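Local coordinates for protein truncated hemoglobin 4 (Chlamydomonas reinhardtii, PDB 6BME) that binds heme b, whose iron takes a histidine and a lysine as axial ligands, and probably binds oxygen as a truncated, 2-on-2 hemoglobin, at residues 70-76 with 123-127; 65-69 with 114-118; 15-19 with 94-98. All coordinates share one frame; numbering follows the deposited sequence.

Contact 1: residues 70-76 with 123-127; sequences AHLIINR and YKGKV. With HEM (protoporphyrin IX containing Fe), chain C.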
# COMPACT_ATOMS: atom_id res chain seq x y z
N ALA A 70 11.59 -0.86 -7.33
CA ALA A 70 12.12 -1.18 -8.66
C ALA A 70 12.73 -2.57 -8.70
O ALA A 70 12.55 -3.31 -9.67
CB ALA A 70 13.15 -0.13 -9.08
N HIS A 71 13.41 -2.97 -7.62
CA HIS A 71 14.02 -4.30 -7.60
C HIS A 71 12.98 -5.41 -7.68
O HIS A 71 13.26 -6.48 -8.25
CB HIS A 71 14.91 -4.46 -6.37
CG HIS A 71 14.15 -4.60 -5.08
ND1 HIS A 71 13.51 -3.54 -4.48
CD2 HIS A 71 13.95 -5.67 -4.27
CE1 HIS A 71 12.94 -3.95 -3.36
NE2 HIS A 71 13.20 -5.24 -3.21
N LEU A 72 11.77 -5.20 -7.14
CA LEU A 72 10.73 -6.22 -7.22
C LEU A 72 10.19 -6.34 -8.64
O LEU A 72 9.89 -7.45 -9.11
CB LEU A 72 9.58 -5.89 -6.27
CG LEU A 72 9.99 -5.73 -4.80
CD1 LEU A 72 8.86 -5.12 -3.98
CD2 LEU A 72 10.43 -7.05 -4.21
N ILE A 73 10.05 -5.21 -9.33
CA ILE A 73 9.57 -5.21 -10.71
C ILE A 73 10.61 -5.80 -11.64
O ILE A 73 10.28 -6.50 -12.61
CB ILE A 73 9.19 -3.77 -11.13
CG1 ILE A 73 8.03 -3.25 -10.27
CG2 ILE A 73 8.81 -3.69 -12.61
CD1 ILE A 73 7.80 -1.74 -10.42
N ILE A 74 11.89 -5.51 -11.39
CA ILE A 74 12.95 -5.92 -12.31
C ILE A 74 13.41 -7.35 -12.04
O ILE A 74 13.69 -8.10 -12.98
CB ILE A 74 14.12 -4.92 -12.21
CG1 ILE A 74 13.70 -3.57 -12.78
CG2 ILE A 74 15.35 -5.48 -12.93
CD1 ILE A 74 14.63 -2.42 -12.40
N ASN A 75 13.49 -7.75 -10.78
CA ASN A 75 14.08 -9.03 -10.42
C ASN A 75 13.07 -10.04 -9.93
O ASN A 75 13.41 -11.23 -9.81
CB ASN A 75 15.15 -8.82 -9.34
CG ASN A 75 16.40 -8.13 -9.86
OD1 ASN A 75 16.68 -8.13 -11.06
ND2 ASN A 75 17.18 -7.57 -8.93
N ARG A 76 11.83 -9.63 -9.62
CA ARG A 76 10.86 -10.54 -9.02
C ARG A 76 9.49 -10.55 -9.71
O ARG A 76 8.54 -11.11 -9.16
CB ARG A 76 10.69 -10.22 -7.53
CG ARG A 76 11.98 -10.11 -6.72
CD ARG A 76 12.44 -11.42 -6.12
NE ARG A 76 11.45 -11.94 -5.18
CZ ARG A 76 11.28 -11.50 -3.94
NH1 ARG A 76 12.04 -10.51 -3.47
NH2 ARG A 76 10.35 -12.03 -3.16
N TYR A 123 10.11 -0.46 -17.24
CA TYR A 123 11.39 -0.86 -16.67
C TYR A 123 12.15 -1.73 -17.66
O TYR A 123 11.55 -2.39 -18.50
CB TYR A 123 11.18 -1.61 -15.34
CG TYR A 123 10.51 -0.78 -14.27
CD1 TYR A 123 9.14 -0.54 -14.30
CD2 TYR A 123 11.26 -0.21 -13.24
CE1 TYR A 123 8.53 0.25 -13.32
CE2 TYR A 123 10.66 0.57 -12.26
CZ TYR A 123 9.29 0.79 -12.31
OH TYR A 123 8.69 1.56 -11.34
N LYS A 124 13.49 -1.73 -17.55
CA LYS A 124 14.34 -2.57 -18.39
C LYS A 124 14.97 -3.69 -17.56
O LYS A 124 14.94 -3.67 -16.33
CB LYS A 124 15.44 -1.74 -19.05
CG LYS A 124 14.96 -0.62 -19.95
CD LYS A 124 14.48 -1.15 -21.28
CE LYS A 124 14.34 -0.04 -22.31
NZ LYS A 124 13.51 1.08 -21.81
N GLY A 125 15.55 -4.67 -18.25
CA GLY A 125 16.33 -5.70 -17.58
C GLY A 125 15.53 -6.63 -16.68
O GLY A 125 16.09 -7.20 -15.73
N LYS A 126 14.24 -6.82 -16.97
CA LYS A 126 13.39 -7.64 -16.12
C LYS A 126 13.68 -9.13 -16.33
O LYS A 126 14.26 -9.54 -17.34
CB LYS A 126 11.92 -7.35 -16.41
CG LYS A 126 11.53 -5.91 -16.17
CD LYS A 126 10.01 -5.71 -16.27
CE LYS A 126 9.50 -5.97 -17.69
NZ LYS A 126 10.07 -5.01 -18.68
N VAL A 127 13.23 -9.94 -15.38
CA VAL A 127 13.31 -11.40 -15.54
C VAL A 127 12.59 -11.87 -16.81
O VAL A 127 11.45 -11.48 -17.06
CB VAL A 127 12.75 -12.12 -14.31
CG1 VAL A 127 12.68 -13.63 -14.57
CG2 VAL A 127 13.61 -11.83 -13.10
CHA HEM C . 8.40 -1.35 0.62
CHB HEM C . 4.73 1.76 0.12
CHC HEM C . 3.01 -1.05 -3.43
CHD HEM C . 5.64 -4.68 -1.64
C1A HEM C . 7.62 -0.23 0.81
C2A HEM C . 7.85 0.89 1.71
C3A HEM C . 6.81 1.73 1.56
C4A HEM C . 5.90 1.19 0.57
CMA HEM C . 6.55 3.08 2.26
CAA HEM C . 9.06 1.10 2.67
CBA HEM C . 9.17 -0.03 3.70
CGA HEM C . 10.21 0.27 4.77
O1A HEM C . 11.43 0.41 4.44
O2A HEM C . 9.80 0.33 5.97
C1B HEM C . 4.02 1.33 -0.98
C2B HEM C . 3.07 2.10 -1.75
C3B HEM C . 2.61 1.31 -2.74
C4B HEM C . 3.23 0.02 -2.60
CMB HEM C . 2.69 3.58 -1.50
CAB HEM C . 1.57 1.61 -3.84
CBB HEM C . 0.64 2.56 -3.76
C1C HEM C . 3.50 -2.31 -3.19
C2C HEM C . 3.07 -3.51 -3.84
C3C HEM C . 3.76 -4.53 -3.34
C4C HEM C . 4.69 -4.00 -2.36
CMC HEM C . 1.95 -3.58 -4.90
CAC HEM C . 3.58 -6.00 -3.76
CBC HEM C . 3.70 -6.99 -2.87
C1D HEM C . 6.67 -4.08 -0.93
C2D HEM C . 7.84 -4.74 -0.38
C3D HEM C . 8.58 -3.83 0.24
C4D HEM C . 7.93 -2.55 0.11
CMD HEM C . 8.12 -6.25 -0.49
CAD HEM C . 9.91 -4.04 1.02
CBD HEM C . 11.08 -4.15 0.06
CGD HEM C . 12.32 -4.41 0.88
O1D HEM C . 12.46 -3.81 1.98
O2D HEM C . 13.18 -5.21 0.43
NA HEM C . 6.43 -0.02 0.15
NB HEM C . 4.10 0.06 -1.53
NC HEM C . 4.50 -2.64 -2.31
ND HEM C . 6.77 -2.73 -0.62
FE HEM C . 5.43 -1.34 -1.07
O HOH W 1 10.98 -9.21 -13.22
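Tyr-123 lies against Ile-73 and Ile-74, where the C-terminal end of this 2-on-2 globin-domain construct folds back on the end of the proximal helix 62-75. From CB outward, the tyrosine meets the helix at every step. Its CB sits 4.1 Å from Ile-74 CG1. Ile-73 CG2 lies over one ring face, a CH-pi contact 3.9 Å from the centroid and nearer the CG and CD1 rim. CE2 meets Ala-70 CB. CZ packs on Ile-73 CD1 at 3.5 Å. The hydroxyl OH is hydrogen-bonded to Leu-117 O, so the polar tip is held.

In Ile-73, chi1 (-64°) splits CG1 from CG2, which keeps the CG end of the ring. An extended chi2 (168°) then carries CD1 to the CZ end. Farther along the chain, Lys-126 NZ bends back to the Tyr-123 carbonyl O at 3.0 Å, coming from above the carbonyl plane; it also binds Pro-120 O. The helix's last turn is joined to this end through Ile-74 O. Lys-126 CA makes a CA-H...O contact with it, and Val-127 N gives it a weak hydrogen bond of 3.1 Å. Water 1 links the same Val-127 N to Ile-73 O.

Contact 2: residues 65-69 with 114-118; sequences IVMGH and VRPLF. With HEM (protoporphyrin IX containing Fe), chain C.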
# COMPACT_ATOMS: atom_id res chain seq x y z
N ILE A 65 8.61 5.92 -4.34
CA ILE A 65 7.91 4.66 -4.56
C ILE A 65 8.65 3.81 -5.58
O ILE A 65 8.81 2.59 -5.39
CB ILE A 65 6.45 4.92 -4.99
CG1 ILE A 65 5.69 5.62 -3.86
CG2 ILE A 65 5.78 3.60 -5.38
CD1 ILE A 65 4.38 6.22 -4.29
N VAL A 66 9.12 4.42 -6.66
CA VAL A 66 9.85 3.65 -7.67
C VAL A 66 11.15 3.10 -7.09
O VAL A 66 11.45 1.91 -7.23
CB VAL A 66 10.12 4.50 -8.93
CG1 VAL A 66 10.87 3.64 -9.93
CG2 VAL A 66 8.82 4.99 -9.53
N MET A 67 11.93 3.95 -6.42
CA MET A 67 13.21 3.49 -5.89
C MET A 67 13.02 2.39 -4.85
O MET A 67 13.88 1.51 -4.72
CB MET A 67 13.99 4.66 -5.29
CG MET A 67 14.54 5.63 -6.34
SD MET A 67 15.53 7.00 -5.70
CE MET A 67 14.33 7.81 -4.69
N GLY A 68 11.91 2.42 -4.11
CA GLY A 68 11.66 1.37 -3.12
C GLY A 68 11.18 0.05 -3.69
O GLY A 68 11.33 -0.99 -3.03
N HIS A 69 10.62 0.05 -4.90
CA HIS A 69 10.01 -1.15 -5.47
C HIS A 69 10.64 -1.62 -6.77
O HIS A 69 10.27 -2.69 -7.26
CB HIS A 69 8.50 -0.93 -5.71
CG HIS A 69 7.75 -0.64 -4.45
ND1 HIS A 69 7.71 0.62 -3.89
CD2 HIS A 69 7.05 -1.45 -3.62
CE1 HIS A 69 7.01 0.58 -2.77
NE2 HIS A 69 6.60 -0.67 -2.58
N VAL A 114 -0.73 6.55 -8.60
CA VAL A 114 0.60 5.95 -8.61
C VAL A 114 0.63 4.58 -9.29
O VAL A 114 1.73 4.01 -9.46
CB VAL A 114 1.18 5.85 -7.18
CG1 VAL A 114 1.48 7.23 -6.66
CG2 VAL A 114 0.22 5.13 -6.25
N ARG A 115 -0.52 4.05 -9.69
CA ARG A 115 -0.54 2.78 -10.42
C ARG A 115 0.42 2.73 -11.61
O ARG A 115 1.10 1.71 -11.76
CB ARG A 115 -1.98 2.48 -10.86
CG ARG A 115 -2.18 1.12 -11.56
CD ARG A 115 -3.68 0.83 -11.76
NE ARG A 115 -3.93 -0.50 -12.31
CZ ARG A 115 -3.84 -0.81 -13.61
NH1 ARG A 115 -3.50 0.11 -14.50
NH2 ARG A 115 -4.08 -2.05 -14.01
N PRO A 116 0.53 3.76 -12.46
CA PRO A 116 1.45 3.67 -13.61
C PRO A 116 2.90 3.39 -13.24
O PRO A 116 3.65 2.92 -14.10
CB PRO A 116 1.30 5.03 -14.28
CG PRO A 116 -0.08 5.43 -13.96
CD PRO A 116 -0.29 4.99 -12.55
N LEU A 117 3.33 3.66 -12.00
CA LEU A 117 4.70 3.35 -11.61
C LEU A 117 4.93 1.87 -11.39
O LEU A 117 6.08 1.46 -11.16
CB LEU A 117 5.07 4.11 -10.33
CG LEU A 117 4.68 5.59 -10.28
CD1 LEU A 117 4.86 6.14 -8.87
CD2 LEU A 117 5.45 6.41 -11.30
N PHE A 118 3.88 1.06 -11.41
CA PHE A 118 4.00 -0.38 -11.27
C PHE A 118 3.77 -1.10 -12.59
O PHE A 118 3.61 -2.33 -12.60
CB PHE A 118 3.04 -0.87 -10.18
CG PHE A 118 3.48 -0.47 -8.81
CD1 PHE A 118 3.19 0.80 -8.33
CD2 PHE A 118 4.26 -1.32 -8.03
CE1 PHE A 118 3.62 1.20 -7.06
CE2 PHE A 118 4.70 -0.94 -6.77
CZ PHE A 118 4.38 0.34 -6.28
CHA HEM C . 8.40 -1.35 0.62
CHB HEM C . 4.73 1.76 0.12
CHC HEM C . 3.01 -1.05 -3.43
CHD HEM C . 5.64 -4.68 -1.64
C1A HEM C . 7.62 -0.23 0.81
C2A HEM C . 7.85 0.89 1.71
C3A HEM C . 6.81 1.73 1.56
C4A HEM C . 5.90 1.19 0.57
CMA HEM C . 6.55 3.08 2.26
CAA HEM C . 9.06 1.10 2.67
CBA HEM C . 9.17 -0.03 3.70
CGA HEM C . 10.21 0.27 4.77
O1A HEM C . 11.43 0.41 4.44
O2A HEM C . 9.80 0.33 5.97
C1B HEM C . 4.02 1.33 -0.98
C2B HEM C . 3.07 2.10 -1.75
C3B HEM C . 2.61 1.31 -2.74
C4B HEM C . 3.23 0.02 -2.60
CMB HEM C . 2.69 3.58 -1.50
CAB HEM C . 1.57 1.61 -3.84
CBB HEM C . 0.64 2.56 -3.76
C1C HEM C . 3.50 -2.31 -3.19
C2C HEM C . 3.07 -3.51 -3.84
C3C HEM C . 3.76 -4.53 -3.34
C4C HEM C . 4.69 -4.00 -2.36
CMC HEM C . 1.95 -3.58 -4.90
CAC HEM C . 3.58 -6.00 -3.76
CBC HEM C . 3.70 -6.99 -2.87
C1D HEM C . 6.67 -4.08 -0.93
C2D HEM C . 7.84 -4.74 -0.38
C3D HEM C . 8.58 -3.83 0.24
C4D HEM C . 7.93 -2.55 0.11
CMD HEM C . 8.12 -6.25 -0.49
CAD HEM C . 9.91 -4.04 1.02
CBD HEM C . 11.08 -4.15 0.06
CGD HEM C . 12.32 -4.41 0.88
O1D HEM C . 12.46 -3.81 1.98
O2D HEM C . 13.18 -5.21 0.43
NA HEM C . 6.43 -0.02 0.15
NB HEM C . 4.10 0.06 -1.53
NC HEM C . 4.50 -2.64 -2.31
ND HEM C . 6.77 -2.73 -0.62
FE HEM C . 5.43 -1.34 -1.07
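The proximal side of the heme pocket in this 2-on-2 globin is formed here by the iron ligand His-69, on helix 62-75, and Phe-118, in the loop after helix 101-114. His-69 NE2 binds the iron at 2.0 Å, and Lys-45 NZ is the other axial ligand. The rotation of the imidazole is set from behind. Its ND1 gives a hydrogen bond of 2.7 Å to Ile-65 O, one turn back in the same helix. The acceptor lies in the ring plane and uses an in-plane lone pair, and the bond is fairly straight at 162°.

Phe-118 points its edge at one face of this ring. The pair is T-shaped, with planes at 66° and centroids 5.2 Å apart. Phe-118 CZ lies over the imidazole face and also touches the heme meso carbon CHC. Next to CZ on the same ring edge, CE1 meets Ile-65 CG2 at 3.6 Å.

Ile-65 crosses Phe-118 and Val-114 at about a right angle. An extended chi2 (166°) carries its CD1 out to Val-114 CG1. Val-66 CG2 packs on Leu-117 CB at 3.9 Å. The second methyl of Val-114, CG2, reaches heme vinyl CBB at 3.6 Å.

Contact 3: residues 15-19 with 94-98; sequences ATVDV and LKEMG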
# COMPACT_ATOMS: atom_id res chain seq x y z
N ALA A 15 -5.38 -0.73 14.17
CA ALA A 15 -6.27 -1.82 13.78
C ALA A 15 -6.36 -1.92 12.27
O ALA A 15 -6.34 -3.03 11.72
CB ALA A 15 -7.65 -1.63 14.39
N THR A 16 -6.46 -0.78 11.59
CA THR A 16 -6.52 -0.79 10.12
C THR A 16 -5.25 -1.38 9.52
O THR A 16 -5.31 -2.17 8.57
CB THR A 16 -6.74 0.63 9.60
OG1 THR A 16 -7.93 1.17 10.19
CG2 THR A 16 -6.88 0.63 8.07
N VAL A 17 -4.09 -0.99 10.06
CA VAL A 17 -2.82 -1.54 9.58
C VAL A 17 -2.79 -3.06 9.74
O VAL A 17 -2.38 -3.78 8.82
CB VAL A 17 -1.64 -0.86 10.32
CG1 VAL A 17 -0.33 -1.64 10.09
CG2 VAL A 17 -1.48 0.59 9.85
N ASP A 18 -3.26 -3.57 10.89
CA ASP A 18 -3.25 -5.01 11.11
C ASP A 18 -4.16 -5.73 10.13
O ASP A 18 -3.78 -6.76 9.55
CB ASP A 18 -3.64 -5.33 12.56
CG ASP A 18 -2.45 -5.30 13.50
OD1 ASP A 18 -1.31 -5.06 13.03
OD2 ASP A 18 -2.65 -5.51 14.72
N VAL A 19 -5.37 -5.21 9.92
CA VAL A 19 -6.28 -5.79 8.93
C VAL A 19 -5.59 -5.86 7.57
O VAL A 19 -5.58 -6.91 6.91
CB VAL A 19 -7.58 -4.97 8.84
CG1 VAL A 19 -8.40 -5.38 7.58
CG2 VAL A 19 -8.40 -5.12 10.12
N LEU A 94 -10.24 -0.49 4.68
CA LEU A 94 -10.91 0.73 5.12
C LEU A 94 -12.41 0.50 5.31
O LEU A 94 -12.99 0.96 6.30
CB LEU A 94 -10.67 1.85 4.11
CG LEU A 94 -9.24 2.32 3.84
CD1 LEU A 94 -9.25 3.38 2.74
CD2 LEU A 94 -8.63 2.86 5.12
N LYS A 95 -13.05 -0.22 4.38
CA LYS A 95 -14.47 -0.50 4.51
C LYS A 95 -14.77 -1.35 5.73
O LYS A 95 -15.74 -1.10 6.46
CB LYS A 95 -14.99 -1.20 3.24
CG LYS A 95 -14.80 -0.40 1.98
CD LYS A 95 -15.18 -1.23 0.75
CE LYS A 95 -14.83 -0.52 -0.54
NZ LYS A 95 -15.07 -1.41 -1.72
N GLU A 96 -13.95 -2.38 5.97
CA GLU A 96 -14.16 -3.25 7.13
C GLU A 96 -14.03 -2.49 8.44
O GLU A 96 -14.66 -2.86 9.44
CB GLU A 96 -13.17 -4.41 7.09
CG GLU A 96 -13.50 -5.37 5.97
CD GLU A 96 -12.47 -6.44 5.79
OE1 GLU A 96 -11.69 -6.68 6.75
OE2 GLU A 96 -12.43 -7.04 4.69
N MET A 97 -13.23 -1.43 8.46
CA MET A 97 -13.08 -0.59 9.64
C MET A 97 -14.14 0.50 9.74
O MET A 97 -14.06 1.36 10.62
CB MET A 97 -11.68 0.03 9.65
CG MET A 97 -10.56 -1.00 9.79
SD MET A 97 -10.58 -1.84 11.38
CE MET A 97 -10.55 -0.44 12.49
N GLY A 98 -15.14 0.47 8.85
CA GLY A 98 -16.18 1.48 8.88
C GLY A 98 -15.77 2.85 8.38
O GLY A 98 -16.37 3.84 8.77
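Met-97 reaches across from the end of helix 80-96 and lays its bent side chain along Ala-15, Thr-16 and Val-19 of helix 10-25. Its chi1 (-65°) sends CG off beside the backbone N, and bends at chi2 and chi3 (-66° and -54°) curl the rest back. CG lies 3.4 Å from Thr-16 OG1. SD passes Val-19 CG2 at 4.1 Å, the two side chains sliding past each other in opposite directions. The terminal methyl CE closes on Ala-15 CB at 3.7 Å and also touches Thr-16 OG1.

Thr-16 sets its hydroxyl beside the backbone N. OG1 faces the methionine but is hydrogen-bonded to Ala-12 O, one turn back in its own helix. That bond satisfies the oxygen, and its touch with Met-97 CG and CE is packing. The other branch, CG2, turns to Leu-94 CD2 at 4.1 Å. Leu-94 starts out directed away from helix 10-25, and its end comes back to make this touch.

Val-19 uses both methyls. CG2 takes the sulfur, and CG1 meets Glu-96 OE1 at 3.6 Å. Glu-96 is extended beyond CG, and its OE2 makes a salt bridge with Lys-23, farther along helix 10-25. The charged pair borders the packed methyls and thioether. Gly-98, with positive phi, is the C-prime residue of the Schellman motif that ends helix 80-96 (Val-99 N to Leu-94 O, Gly-98 N to Lys-95 O). The packing is that of the 2-on-2 sandwich, in which helix 10-25, paired with helix 39-53, lies on helix 80-96, paired with helix 101-114.

Contacts 1 and 2 are neighbours on helix 62-75, with centres about 12 Å apart. They meet directly: Tyr-123 OH, 2.6 Å from Leu-117 O, also packs on Val-66 CG1 at 3.3 Å, and Ile-73 CD1 packs near Phe-118 CA. Both touch the heme, but differently. Contact 2 holds the iron ligand His-69. In contact 1 the helix segment also carries His-71, beside a heme propionate, and Leu-72, against a heme methyl. Contact 3 lies on the opposite side of the chain's centre. Its centre is about 31 Å from that of contact 1 and about 24 Å from that of contact 2, and its Leu-94 side chain stays about 12 Å from the heme.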